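Local structure of R.Ecl18kI (2GB7) at residues K122-I127 / A207-S212. The protein is a type II restriction endonuclease that recognises double-stranded 5'-CCNGG-3' and cuts before the first C, bound here to uncleaved DNA without its metal ions. The protein carries 1 engineered substitution. Sequence-based numbering, arbitrary orientation.
With nucleotides of chain B.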
loop_
_atom_site.group_PDB
_atom_site.type_symbol
_atom_site.label_atom_id
_atom_site.label_comp_id
_atom_site.label_asym_id
_atom_site.label_seq_id
_atom_site.Cartn_x
_atom_site.Cartn_y
_atom_site.Cartn_z
ATOM N N LYS F 122 -7.989 -3.238 10.193
ATOM C CA LYS F 122 -9.170 -3.930 10.687
ATOM C C LYS F 122 -9.565 -3.427 12.103
ATOM O O LYS F 122 -10.761 -3.236 12.406
ATOM C CB LYS F 122 -8.994 -5.464 10.629
ATOM C CG LYS F 122 -10.288 -6.236 11.074
ATOM C CD LYS F 122 -11.474 -6.064 10.108
ATOM C CE LYS F 122 -12.801 -6.562 10.706
ATOM N NZ LYS F 122 -13.610 -5.505 11.450
ATOM N N GLU F 123 -8.565 -3.189 12.929
ATOM C CA GLU F 123 -8.813 -2.702 14.285
ATOM C C GLU F 123 -9.360 -1.280 14.239
ATOM O O GLU F 123 -10.314 -0.988 14.943
ATOM C CB GLU F 123 -7.539 -2.777 15.124
ATOM C CG GLU F 123 -7.205 -4.219 15.456
ATOM C CD GLU F 123 -5.990 -4.353 16.359
ATOM O OE1 GLU F 123 -5.658 -3.398 17.090
ATOM O OE2 GLU F 123 -5.363 -5.433 16.300
ATOM N N PHE F 124 -8.792 -0.396 13.408
ATOM C CA PHE F 124 -9.301 1.006 13.316
ATOM C C PHE F 124 -10.744 0.969 12.864
ATOM O O PHE F 124 -11.610 1.624 13.429
ATOM C CB PHE F 124 -8.423 1.784 12.334
ATOM C CG PHE F 124 -8.726 3.251 12.232
ATOM C CD1 PHE F 124 -9.082 4.019 13.345
ATOM C CD2 PHE F 124 -8.606 3.866 10.985
ATOM C CE1 PHE F 124 -9.342 5.381 13.189
ATOM C CE2 PHE F 124 -8.796 5.201 10.834
ATOM C CZ PHE F 124 -9.199 5.973 11.942
ATOM N N GLU F 125 -11.007 0.184 11.824
ATOM C CA GLU F 125 -12.373 -0.008 11.364
ATOM C C GLU F 125 -13.325 -0.519 12.462
ATOM O O GLU F 125 -14.463 0.023 12.610
ATOM C CB GLU F 125 -12.345 -0.964 10.164
ATOM C CG GLU F 125 -11.605 -0.417 8.932
ATOM C CD GLU F 125 -10.975 -1.511 8.052
ATOM O OE1 GLU F 125 -11.455 -2.671 8.054
ATOM O OE2 GLU F 125 -9.976 -1.201 7.363
ATOM N N SER F 126 -12.857 -1.492 13.257
ATOM C CA SER F 126 -13.651 -2.076 14.340
ATOM C C SER F 126 -13.906 -1.036 15.420
ATOM O O SER F 126 -14.989 -0.958 15.995
ATOM C CB SER F 126 -12.926 -3.271 14.930
ATOM O OG SER F 126 -12.825 -4.292 13.961
ATOM N N ILE F 127 -12.873 -0.255 15.720
ATOM C CA ILE F 127 -13.022 0.824 16.707
ATOM C C ILE F 127 -14.105 1.821 16.248
ATOM O O ILE F 127 -14.965 2.274 17.035
ATOM C CB ILE F 127 -11.681 1.542 16.917
ATOM C CG1 ILE F 127 -10.711 0.603 17.676
ATOM C CG2 ILE F 127 -11.923 2.880 17.679
ATOM C CD1 ILE F 127 -9.283 1.122 17.669
ATOM N N ALA F 207 -12.052 8.661 7.368
ATOM C CA ALA F 207 -11.496 8.748 8.722
ATOM C C ALA F 207 -10.023 8.391 8.693
ATOM O O ALA F 207 -9.667 7.364 8.118
ATOM C CB ALA F 207 -12.202 7.771 9.615
ATOM N N THR F 208 -9.179 9.161 9.388
ATOM C CA THR F 208 -7.728 8.830 9.402
ATOM C C THR F 208 -7.064 9.285 10.670
ATOM O O THR F 208 -7.595 10.135 11.363
ATOM C CB THR F 208 -6.978 9.467 8.172
ATOM O OG1 THR F 208 -5.643 8.939 8.075
ATOM C CG2 THR F 208 -6.888 10.980 8.301
ATOM N N LEU F 209 -5.915 8.680 10.989
ATOM C CA LEU F 209 -5.083 9.141 12.085
ATOM C C LEU F 209 -3.844 9.887 11.594
ATOM O O LEU F 209 -3.038 10.359 12.398
ATOM C CB LEU F 209 -4.671 7.938 12.950
ATOM C CG LEU F 209 -5.878 7.302 13.634
ATOM C CD1 LEU F 209 -5.515 6.106 14.461
ATOM C CD2 LEU F 209 -6.664 8.320 14.489
ATOM N N ASP F 210 -3.696 9.975 10.270
ATOM C CA ASP F 210 -2.541 10.556 9.607
ATOM C C ASP F 210 -2.399 12.025 9.963
ATOM O O ASP F 210 -3.371 12.758 9.910
ATOM C CB ASP F 210 -2.731 10.439 8.088
ATOM C CG ASP F 210 -1.427 10.559 7.315
ATOM O OD1 ASP F 210 -0.610 11.452 7.596
ATOM O OD2 ASP F 210 -1.204 9.735 6.439
ATOM N N ASP F 211 -1.185 12.436 10.317
ATOM C CA ASP F 211 -0.886 13.830 10.659
ATOM C C ASP F 211 -0.140 14.590 9.571
ATOM O O ASP F 211 0.379 15.698 9.812
ATOM C CB ASP F 211 -0.059 13.887 11.971
ATOM C CG ASP F 211 1.273 13.108 11.895
ATOM O OD1 ASP F 211 1.710 12.689 10.810
ATOM O OD2 ASP F 211 1.914 12.912 12.955
ATOM N N SER F 212 -0.035 13.997 8.386
ATOM C CA SER F 212 1.006 14.456 7.482
ATOM C C SER F 212 0.542 14.769 6.093
ATOM O O SER F 212 1.349 15.173 5.256
ATOM C CB SER F 212 2.177 13.447 7.420
ATOM O OG SER F 212 1.753 12.281 6.724
ATOM P P DC B 3 -9.342 -0.813 2.143
ATOM O OP1 DC B 3 -10.361 -0.105 2.961
ATOM O OP2 DC B 3 -8.710 -0.124 0.981
ATOM O "O5'" DC B 3 -8.222 -1.326 3.146
ATOM C "C5'" DC B 3 -8.611 -2.104 4.271
ATOM C "C4'" DC B 3 -7.414 -2.392 5.139
ATOM O "O4'" DC B 3 -6.717 -3.545 4.605
ATOM C "C3'" DC B 3 -6.426 -1.233 5.106
ATOM O "O3'" DC B 3 -6.244 -0.572 6.343
ATOM C "C2'" DC B 3 -5.119 -1.822 4.615
ATOM C "C1'" DC B 3 -5.311 -3.327 4.625
ATOM N N1 DC B 3 -4.748 -3.876 3.382
ATOM C C2 DC B 3 -3.671 -4.762 3.451
ATOM O O2 DC B 3 -3.239 -5.097 4.562
ATOM N N3 DC B 3 -3.122 -5.226 2.303
ATOM C C4 DC B 3 -3.608 -4.831 1.125
ATOM N N4 DC B 3 -3.035 -5.307 0.013
ATOM C C5 DC B 3 -4.708 -3.934 1.029
ATOM C C6 DC B 3 -5.249 -3.493 2.170
#
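Phe124 alone reaches from the helical residues 122-127 to the chain leaving strand 204-207, and its ring settles against the Ala207 carbonyl and methyl, the backbone of Thr208 and the side chain of Leu209. Phe124 CE2 comes closest, 3.6 Å from Ala207 O, with the carbonyl oxygen at the ring edge and near its plane. The ring end also meets the methyl of this residue, Phe124 CZ lying 4.2 Å from Ala207 CB. The Leu209 side chain points to meet Phe124 from the opposite direction: its CD1 lies over one ring face, and Leu209 CG is 4.0 Å from Phe124 CZ. With CG turned anti to the backbone nitrogen (chi1 -174°), Phe124 extends off the helix far enough to span backbones whose nearest CA atoms, those of Phe124 and Thr208, are 8.9 Å apart.

Thr208 directs its CB away from the helix and organises the loop behind it. Thr208 OG1 accepts from Asp210 N at 3.1 Å in an ST turn, with an N-H...O angle of 165°, and is also hydrogen-bonded to Lys182 O. Asp210 then makes an Asx turn: Asp210 OD1 takes Ser212 N at 2.7 Å and, on its syn lone pair, Ser212 OG, while OD2 is held by Leu185 N. Arg57 of helix 49-77 packs on Leu209, and Thr183 touches Phe124.

On the helix, Glu125 faces the DNA, Glu125 OE2 lying 3.5 Å from C5' of DC3 of chain B, a sugar contact. The family belongs to the PDDEXK clan, and this contact joins helix 102-134 to the end of a central sheet strand. No hydrogen bond crosses it: the helix and loop meet through buried apolar surface and a ring-edge C-H facing a carbonyl, while the Thr208 hydroxyl and the Asp210 carboxylate find their partners within the loop and at Lys182 and Leu185.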